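Local atomic coordinates of LbpB B-lobe (PDB entry 3UAQ), a protein that probably binds host lactoferrin at the bacterial surface as a lipoprotein, consistent with a role in iron acquisition by Moraxella bovis. Residues L55-N65 with H79-A90; F300-G311 with G323-V332. All blocks are in the same frame, centred on the assembly; numbering follows the deposited sequence.

Interaction 1 (L55-N65 with H79-A90); sequences LGSVLAIPKRN and HVPLDENNITTA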
# COMPACT_ATOMS: atom_id res chain seq x y z
N LEU A 55 4.14 4.84 -24.85
CA LEU A 55 3.32 5.49 -23.83
C LEU A 55 4.08 5.95 -22.59
O LEU A 55 5.26 5.65 -22.42
CB LEU A 55 2.23 4.54 -23.36
CG LEU A 55 0.95 4.50 -24.16
CD1 LEU A 55 0.82 5.78 -24.97
CD2 LEU A 55 0.89 3.26 -25.07
N GLY A 56 3.37 6.65 -21.72
CA GLY A 56 3.85 6.82 -20.36
C GLY A 56 3.35 5.61 -19.59
O GLY A 56 3.95 5.19 -18.60
N SER A 57 2.25 5.04 -20.07
CA SER A 57 1.42 4.17 -19.24
C SER A 57 0.13 3.76 -19.92
O SER A 57 -0.37 4.47 -20.80
CB SER A 57 1.08 4.93 -17.97
OG SER A 57 0.91 6.30 -18.25
N VAL A 58 -0.43 2.62 -19.52
CA VAL A 58 -1.77 2.26 -19.97
C VAL A 58 -2.59 1.51 -18.92
O VAL A 58 -2.15 1.30 -17.78
CB VAL A 58 -1.75 1.46 -21.30
CG1 VAL A 58 -1.83 2.41 -22.49
CG2 VAL A 58 -0.51 0.61 -21.38
N LEU A 59 -3.79 1.11 -19.34
CA LEU A 59 -4.85 0.78 -18.41
C LEU A 59 -6.04 0.07 -19.07
O LEU A 59 -6.54 0.53 -20.10
CB LEU A 59 -5.31 2.09 -17.78
CG LEU A 59 -6.19 2.10 -16.55
CD1 LEU A 59 -5.91 3.38 -15.78
CD2 LEU A 59 -7.65 2.01 -16.97
N ALA A 60 -6.47 -1.05 -18.49
CA ALA A 60 -7.62 -1.80 -19.01
C ALA A 60 -8.51 -2.36 -17.90
O ALA A 60 -8.34 -2.06 -16.71
CB ALA A 60 -7.16 -2.94 -19.96
N ILE A 61 -9.45 -3.21 -18.31
CA ILE A 61 -10.59 -3.57 -17.48
C ILE A 61 -10.87 -5.08 -17.57
O ILE A 61 -10.61 -5.69 -18.60
CB ILE A 61 -11.81 -2.74 -17.92
CG1 ILE A 61 -11.40 -1.83 -19.09
CG2 ILE A 61 -12.31 -1.89 -16.77
CD1 ILE A 61 -12.51 -0.94 -19.65
N PRO A 62 -11.42 -5.67 -16.50
CA PRO A 62 -11.36 -7.13 -16.30
C PRO A 62 -12.45 -7.93 -17.03
O PRO A 62 -12.40 -9.16 -17.04
CB PRO A 62 -11.52 -7.26 -14.78
CG PRO A 62 -12.48 -6.14 -14.45
CD PRO A 62 -12.24 -5.02 -15.46
N LYS A 63 -13.44 -7.25 -17.61
CA LYS A 63 -14.45 -7.93 -18.42
C LYS A 63 -15.37 -8.86 -17.64
O LYS A 63 -14.97 -9.43 -16.62
CB LYS A 63 -13.77 -8.73 -19.54
CG LYS A 63 -13.05 -7.88 -20.55
CD LYS A 63 -11.77 -8.56 -20.98
CE LYS A 63 -10.90 -8.83 -19.77
NZ LYS A 63 -9.92 -9.92 -20.02
N ARG A 64 -16.60 -9.02 -18.13
CA ARG A 64 -17.56 -9.95 -17.52
C ARG A 64 -18.49 -10.63 -18.53
O ARG A 64 -18.57 -10.21 -19.69
CB ARG A 64 -18.34 -9.24 -16.42
CG ARG A 64 -17.57 -9.14 -15.10
CD ARG A 64 -17.18 -7.72 -14.75
NE ARG A 64 -17.90 -7.24 -13.56
CZ ARG A 64 -18.98 -6.46 -13.60
NH1 ARG A 64 -19.47 -6.07 -14.76
NH2 ARG A 64 -19.56 -6.08 -12.47
N ASN A 65 -19.17 -11.68 -18.09
CA ASN A 65 -19.93 -12.56 -18.97
C ASN A 65 -21.42 -12.25 -18.97
O ASN A 65 -21.84 -11.11 -19.21
CB ASN A 65 -19.71 -14.02 -18.55
CG ASN A 65 -19.52 -14.97 -19.73
OD1 ASN A 65 -19.06 -14.56 -20.79
ND2 ASN A 65 -19.87 -16.24 -19.54
N HIS A 79 -18.44 -15.78 -25.02
CA HIS A 79 -17.05 -15.37 -25.10
C HIS A 79 -16.92 -13.86 -25.03
O HIS A 79 -17.54 -13.14 -25.80
CB HIS A 79 -16.45 -15.89 -26.42
CG HIS A 79 -15.00 -15.56 -26.60
ND1 HIS A 79 -14.08 -15.69 -25.59
CD2 HIS A 79 -14.32 -15.12 -27.68
CE1 HIS A 79 -12.88 -15.34 -26.04
NE2 HIS A 79 -13.00 -14.99 -27.30
N VAL A 80 -16.13 -13.39 -24.07
CA VAL A 80 -15.76 -11.98 -24.03
C VAL A 80 -14.25 -11.83 -24.23
O VAL A 80 -13.47 -12.00 -23.30
CB VAL A 80 -16.20 -11.30 -22.72
CG1 VAL A 80 -16.00 -9.79 -22.81
CG2 VAL A 80 -17.65 -11.60 -22.41
N PRO A 81 -13.84 -11.54 -25.47
CA PRO A 81 -12.43 -11.28 -25.76
C PRO A 81 -12.01 -9.91 -25.23
O PRO A 81 -12.86 -9.07 -24.94
CB PRO A 81 -12.38 -11.29 -27.29
CG PRO A 81 -13.77 -10.89 -27.72
CD PRO A 81 -14.68 -11.49 -26.69
N LEU A 82 -10.71 -9.70 -25.10
CA LEU A 82 -10.20 -8.38 -24.76
C LEU A 82 -10.23 -7.50 -26.01
O LEU A 82 -10.21 -8.01 -27.14
CB LEU A 82 -8.78 -8.49 -24.21
CG LEU A 82 -8.63 -9.10 -22.81
CD1 LEU A 82 -7.68 -10.30 -22.80
CD2 LEU A 82 -8.16 -8.04 -21.82
N ASP A 83 -10.29 -6.18 -25.82
CA ASP A 83 -10.31 -5.26 -26.95
C ASP A 83 -9.28 -4.15 -26.75
O ASP A 83 -9.37 -3.36 -25.81
CB ASP A 83 -11.71 -4.66 -27.14
CG ASP A 83 -11.88 -3.98 -28.49
OD1 ASP A 83 -10.98 -4.11 -29.34
OD2 ASP A 83 -12.91 -3.31 -28.70
N GLU A 84 -8.29 -4.10 -27.64
CA GLU A 84 -7.20 -3.15 -27.51
C GLU A 84 -7.69 -1.71 -27.58
O GLU A 84 -6.94 -0.78 -27.31
CB GLU A 84 -6.12 -3.40 -28.57
CG GLU A 84 -6.56 -3.08 -29.98
CD GLU A 84 -5.38 -2.90 -30.92
OE1 GLU A 84 -5.04 -3.86 -31.64
OE2 GLU A 84 -4.80 -1.79 -30.92
N ASN A 85 -8.95 -1.53 -27.96
CA ASN A 85 -9.53 -0.20 -28.03
C ASN A 85 -10.05 0.25 -26.68
O ASN A 85 -10.31 1.44 -26.48
CB ASN A 85 -10.65 -0.16 -29.08
CG ASN A 85 -10.13 -0.36 -30.49
OD1 ASN A 85 -9.01 -0.78 -30.69
ND2 ASN A 85 -10.97 -0.07 -31.47
N ASN A 86 -10.20 -0.70 -25.77
CA ASN A 86 -10.61 -0.38 -24.41
C ASN A 86 -9.42 -0.03 -23.53
O ASN A 86 -9.58 0.28 -22.35
CB ASN A 86 -11.39 -1.54 -23.79
CG ASN A 86 -12.79 -1.63 -24.34
OD1 ASN A 86 -13.40 -0.62 -24.69
ND2 ASN A 86 -13.32 -2.86 -24.41
N ILE A 87 -8.22 -0.08 -24.12
CA ILE A 87 -7.02 0.25 -23.37
C ILE A 87 -6.82 1.75 -23.33
O ILE A 87 -6.27 2.35 -24.26
CB ILE A 87 -5.75 -0.40 -23.96
CG1 ILE A 87 -5.90 -1.92 -24.00
CG2 ILE A 87 -4.52 0.00 -23.15
CD1 ILE A 87 -4.68 -2.64 -24.53
N THR A 88 -7.27 2.36 -22.24
CA THR A 88 -7.07 3.78 -22.03
C THR A 88 -5.58 4.04 -21.83
O THR A 88 -4.86 3.21 -21.28
CB THR A 88 -7.85 4.28 -20.80
OG1 THR A 88 -6.94 4.77 -19.81
CG2 THR A 88 -8.71 3.16 -20.21
N THR A 89 -5.12 5.20 -22.30
CA THR A 89 -3.73 5.61 -22.10
C THR A 89 -3.65 6.56 -20.90
O THR A 89 -4.59 7.32 -20.65
CB THR A 89 -3.16 6.29 -23.36
OG1 THR A 89 -2.92 5.30 -24.37
CG2 THR A 89 -1.84 7.00 -23.04
N ALA A 90 -2.54 6.51 -20.17
CA ALA A 90 -2.35 7.39 -19.02
C ALA A 90 -1.24 8.42 -19.27
O ALA A 90 -0.13 8.06 -19.67
CB ALA A 90 -2.06 6.59 -17.78

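Interaction 2 (F300-G311 with G323-V332); sequences FFNKNADNRLEG and GKFLTNDNSV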
# COMPACT_ATOMS: atom_id res chain seq x y z
N PHE A 300 -4.16 -20.98 -19.67
CA PHE A 300 -4.54 -19.65 -20.11
C PHE A 300 -3.49 -19.03 -21.02
O PHE A 300 -3.78 -18.12 -21.79
CB PHE A 300 -4.71 -18.73 -18.91
CG PHE A 300 -5.99 -18.94 -18.15
CD1 PHE A 300 -7.20 -19.09 -18.81
CD2 PHE A 300 -5.99 -18.97 -16.76
CE1 PHE A 300 -8.38 -19.27 -18.10
CE2 PHE A 300 -7.16 -19.15 -16.05
CZ PHE A 300 -8.36 -19.30 -16.72
N PHE A 301 -2.26 -19.53 -20.92
CA PHE A 301 -1.09 -18.85 -21.45
C PHE A 301 -0.43 -19.59 -22.61
O PHE A 301 0.79 -19.83 -22.60
CB PHE A 301 -0.09 -18.64 -20.31
CG PHE A 301 -0.75 -18.29 -19.01
CD1 PHE A 301 -1.21 -17.01 -18.78
CD2 PHE A 301 -0.95 -19.26 -18.02
CE1 PHE A 301 -1.84 -16.67 -17.58
CE2 PHE A 301 -1.58 -18.93 -16.82
CZ PHE A 301 -2.03 -17.63 -16.60
N ASN A 302 -1.23 -19.94 -23.62
CA ASN A 302 -0.77 -20.73 -24.76
C ASN A 302 -0.48 -19.90 -26.01
O ASN A 302 -0.03 -20.45 -27.02
CB ASN A 302 -1.77 -21.83 -25.08
CG ASN A 302 -3.20 -21.33 -25.12
OD1 ASN A 302 -3.54 -20.33 -24.49
ND2 ASN A 302 -4.06 -22.03 -25.86
N LYS A 303 -0.75 -18.60 -25.97
CA LYS A 303 -0.52 -17.75 -27.13
C LYS A 303 0.52 -16.68 -26.84
O LYS A 303 0.58 -16.14 -25.74
CB LYS A 303 -1.82 -17.06 -27.57
CG LYS A 303 -2.95 -18.01 -27.90
CD LYS A 303 -2.54 -19.03 -28.95
CE LYS A 303 -3.71 -19.92 -29.34
NZ LYS A 303 -3.28 -21.15 -30.06
N ASN A 304 1.33 -16.39 -27.85
CA ASN A 304 2.28 -15.29 -27.78
C ASN A 304 1.58 -13.95 -27.85
O ASN A 304 0.37 -13.87 -28.08
CB ASN A 304 3.27 -15.36 -28.94
CG ASN A 304 4.11 -16.61 -28.93
OD1 ASN A 304 3.98 -17.45 -28.04
ND2 ASN A 304 4.98 -16.74 -29.92
N ALA A 305 2.37 -12.90 -27.64
CA ALA A 305 2.00 -11.56 -28.08
C ALA A 305 3.12 -11.14 -29.02
O ALA A 305 4.05 -10.43 -28.63
CB ALA A 305 1.91 -10.62 -26.90
N ASP A 306 3.06 -11.63 -30.26
CA ASP A 306 4.10 -11.36 -31.26
C ASP A 306 4.05 -9.90 -31.70
O ASP A 306 3.05 -9.45 -32.27
CB ASP A 306 3.96 -12.28 -32.47
CG ASP A 306 4.05 -13.76 -32.11
OD1 ASP A 306 5.14 -14.21 -31.69
OD2 ASP A 306 3.03 -14.47 -32.26
N ASN A 307 5.12 -9.16 -31.42
CA ASN A 307 5.14 -7.74 -31.72
C ASN A 307 3.96 -7.01 -31.08
O ASN A 307 3.41 -6.09 -31.66
CB ASN A 307 5.11 -7.51 -33.23
CG ASN A 307 6.48 -7.64 -33.86
OD1 ASN A 307 7.44 -7.02 -33.41
ND2 ASN A 307 6.58 -8.47 -34.90
N ARG A 308 3.58 -7.45 -29.88
CA ARG A 308 2.47 -6.84 -29.16
C ARG A 308 2.85 -6.58 -27.70
O ARG A 308 1.99 -6.55 -26.82
CB ARG A 308 1.22 -7.72 -29.25
CG ARG A 308 0.67 -7.86 -30.67
CD ARG A 308 -0.26 -9.06 -30.81
NE ARG A 308 -1.50 -8.93 -30.06
CZ ARG A 308 -2.59 -8.30 -30.50
NH1 ARG A 308 -2.59 -7.73 -31.70
NH2 ARG A 308 -3.68 -8.24 -29.74
N LEU A 309 4.15 -6.42 -27.46
CA LEU A 309 4.65 -6.02 -26.14
C LEU A 309 5.37 -4.68 -26.25
O LEU A 309 6.17 -4.47 -27.15
CB LEU A 309 5.59 -7.09 -25.59
CG LEU A 309 6.30 -6.73 -24.28
CD1 LEU A 309 6.40 -7.95 -23.40
CD2 LEU A 309 7.69 -6.15 -24.54
N GLU A 310 5.07 -3.77 -25.33
CA GLU A 310 5.72 -2.46 -25.32
C GLU A 310 6.05 -2.05 -23.89
O GLU A 310 5.45 -2.54 -22.95
CB GLU A 310 4.83 -1.41 -25.98
CG GLU A 310 3.78 -0.82 -25.06
CD GLU A 310 4.28 0.41 -24.35
OE1 GLU A 310 5.14 1.11 -24.92
OE2 GLU A 310 3.80 0.69 -23.23
N GLY A 311 7.00 -1.14 -23.74
CA GLY A 311 7.37 -0.67 -22.42
C GLY A 311 8.50 0.34 -22.44
O GLY A 311 8.90 0.82 -23.51
N GLY A 323 5.97 -2.10 -18.45
CA GLY A 323 5.31 -2.20 -19.74
C GLY A 323 4.13 -3.14 -19.73
O GLY A 323 3.67 -3.57 -18.66
N LYS A 324 3.63 -3.46 -20.92
CA LYS A 324 2.44 -4.28 -21.08
C LYS A 324 2.53 -5.08 -22.36
O LYS A 324 3.35 -4.78 -23.24
CB LYS A 324 1.20 -3.39 -21.17
CG LYS A 324 1.31 -2.34 -22.27
CD LYS A 324 0.04 -2.23 -23.09
CE LYS A 324 0.24 -1.32 -24.30
NZ LYS A 324 0.75 0.02 -23.90
N PHE A 325 1.70 -6.11 -22.47
CA PHE A 325 1.51 -6.80 -23.73
C PHE A 325 0.12 -7.41 -23.76
O PHE A 325 -0.47 -7.67 -22.71
CB PHE A 325 2.60 -7.85 -23.98
CG PHE A 325 2.51 -9.06 -23.08
CD1 PHE A 325 1.52 -10.02 -23.26
CD2 PHE A 325 3.43 -9.25 -22.06
CE1 PHE A 325 1.44 -11.13 -22.43
CE2 PHE A 325 3.36 -10.36 -21.23
CZ PHE A 325 2.37 -11.30 -21.42
N LEU A 326 -0.40 -7.61 -24.96
CA LEU A 326 -1.70 -8.23 -25.15
C LEU A 326 -1.57 -9.30 -26.23
O LEU A 326 -1.08 -9.03 -27.33
CB LEU A 326 -2.75 -7.20 -25.55
CG LEU A 326 -4.11 -7.78 -25.97
CD1 LEU A 326 -4.86 -8.30 -24.75
CD2 LEU A 326 -4.94 -6.74 -26.71
N THR A 327 -2.00 -10.51 -25.91
CA THR A 327 -1.75 -11.65 -26.77
C THR A 327 -2.40 -11.56 -28.16
O THR A 327 -3.27 -10.72 -28.40
CB THR A 327 -2.16 -12.95 -26.08
OG1 THR A 327 -3.49 -12.81 -25.56
CG2 THR A 327 -1.21 -13.24 -24.92
N ASN A 328 -1.97 -12.45 -29.06
CA ASN A 328 -2.43 -12.46 -30.45
C ASN A 328 -3.95 -12.62 -30.60
O ASN A 328 -4.56 -11.98 -31.45
CB ASN A 328 -1.72 -13.57 -31.24
CG ASN A 328 -0.26 -13.25 -31.48
OD1 ASN A 328 0.19 -12.13 -31.28
ND2 ASN A 328 0.50 -14.25 -31.93
N ASP A 329 -4.54 -13.49 -29.79
CA ASP A 329 -5.98 -13.75 -29.85
C ASP A 329 -6.71 -13.05 -28.70
O ASP A 329 -7.75 -13.52 -28.24
CB ASP A 329 -6.27 -15.25 -29.81
CG ASP A 329 -5.77 -15.90 -28.53
OD1 ASP A 329 -4.90 -15.30 -27.87
OD2 ASP A 329 -6.26 -17.00 -28.20
N ASN A 330 -6.16 -11.92 -28.25
CA ASN A 330 -6.82 -11.11 -27.23
C ASN A 330 -7.27 -11.94 -26.03
O ASN A 330 -8.40 -11.80 -25.55
CB ASN A 330 -8.00 -10.36 -27.85
CG ASN A 330 -7.62 -9.65 -29.13
OD1 ASN A 330 -6.70 -8.83 -29.15
ND2 ASN A 330 -8.31 -9.97 -30.22
N SER A 331 -6.37 -12.80 -25.56
CA SER A 331 -6.69 -13.79 -24.53
C SER A 331 -5.99 -13.50 -23.20
O SER A 331 -6.46 -13.92 -22.14
CB SER A 331 -6.31 -15.19 -25.03
OG SER A 331 -4.97 -15.20 -25.50
N VAL A 332 -4.87 -12.80 -23.27
CA VAL A 332 -4.18 -12.36 -22.06
C VAL A 332 -3.65 -10.95 -22.19
O VAL A 332 -2.93 -10.63 -23.14
CB VAL A 332 -3.02 -13.29 -21.67
CG1 VAL A 332 -2.19 -12.65 -20.56
CG2 VAL A 332 -3.54 -14.66 -21.25

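Interaction 1 (L55-N65 with H79-A90)
Leu59 and Thr88 face each other across two short antiparallel strands in the handle region, next to Val58 and Thr89, a non-hydrogen-bonded pair with CA atoms 4.4 Å apart. A main-chain bond runs from Ala90 N to Ser57 O. It spans 3.0 Å and is nearly straight (177°), yet the donor stands well above the carbonyl plane of Ser57.

Apolar contacts occupy both faces of the ladder. On the side of Val58 and Thr89, the methyl CG2 of Thr89 meets Leu55 CD1 at 3.5 Å. With chi1 at -73°, Thr89 sets OG1 anti to its carbonyl carbon, which brings the hydroxyl alongside Val58 CG1. Ile87 contributes its short branch here, CG2 touching Val58 CB at 3.6 Å, while its CG1 approaches the methyl of Ala60 more loosely. On the other face, Leu59 CD2 lies 3.6 Å from Thr88 CG2.

Beyond Ala60 the contact passes to side chains that bridge the loop 61-65 and the strand 79-80 with the residues after it. The aliphatic part of Lys63 crosses Leu82 at about a right angle, CD coming 3.7 Å from Leu82 CG, although this lysine is poorly ordered. Its CB and CG run past Val80 CG1 in the opposite direction. Val80 turns its other methyl, CG2, to Arg64 O and to Asn65 OD1, the latter 3.7 Å away.

Strand 57-60 lies between strands 88-89 and 146-159, bonding through its backbone to Tyr157 and Leu155, and Leu59 also packs on Tyr154 and Pro94. Strand 79-80 instead pairs with strand 170-184 of the barrel, where Val80 bonds to Val183.

Interaction 2 (F300-G311 with G323-V332)
Arg308 extends from strand 308-311 over the type I turn Thr327-Asn330, beginning with CB, 3.3 Å from Leu326 O. CG, anti to the carbonyl carbon (chi1 -65°), keeps the chain beside Leu326 O, and CD passes beside Asn328 OD1. A bend at chi3 then turns the guanidinium toward the end of strand 323-326 and the turn after it: NE donates to Leu326 O at 2.8 Å, with the acceptor tilted from the guanidinium plane. Thr327 O receives weak bonds from both NE and NH2, and Asn328 CA covers one face of the group. At the tip, NH2 also lies near Leu326 CD2 and 3.1 Å from Asn330 OD1.

Asn328 ties the same turn to the other segment. Its ND2 meets Asp306 OD2 on the anti side at 2.6 Å, its OD1 accepts Asp306 N, and its backbone N reaches Asn304 O in the carbonyl plane. Asp306 OD1 is held by Asn304 ND2, whose amide oxygen bonds to Ala288 N. Farther along, Glu310 and Lys324 exchange two backbone bonds, and Leu309 CD1 touches Phe325 CD2 at 3.5 Å.

Arg308 and Leu309 both face Gly284, forming a classic beta bulge against strand 281-288. Strand 332-340 flanks strand 320-326, and Phe325 meets Tyr271 of strand 266-278.

Interactions 1 and 2 have centres about 12 Å apart and together illustrate how the handle region is joined to the barrel. Leu82 of segment 79-90 makes one direct connection: its N lies 3.2 Å from Asn330 O, a probable hydrogen bond, while its CD1 packs 3.6 Å from Ser331 C. The turn that receives Arg308 in interaction 2 is thus also in contact with the loop of interaction 1. A second junction lies at the other end, where the side chains of Leu55 and Val58 lie against that of Lys324, whose NZ is uncertainly placed. Tyr157 links the two as well, pairing through its backbone with Val58 and bonding through its hydroxyl to Glu310 OE2.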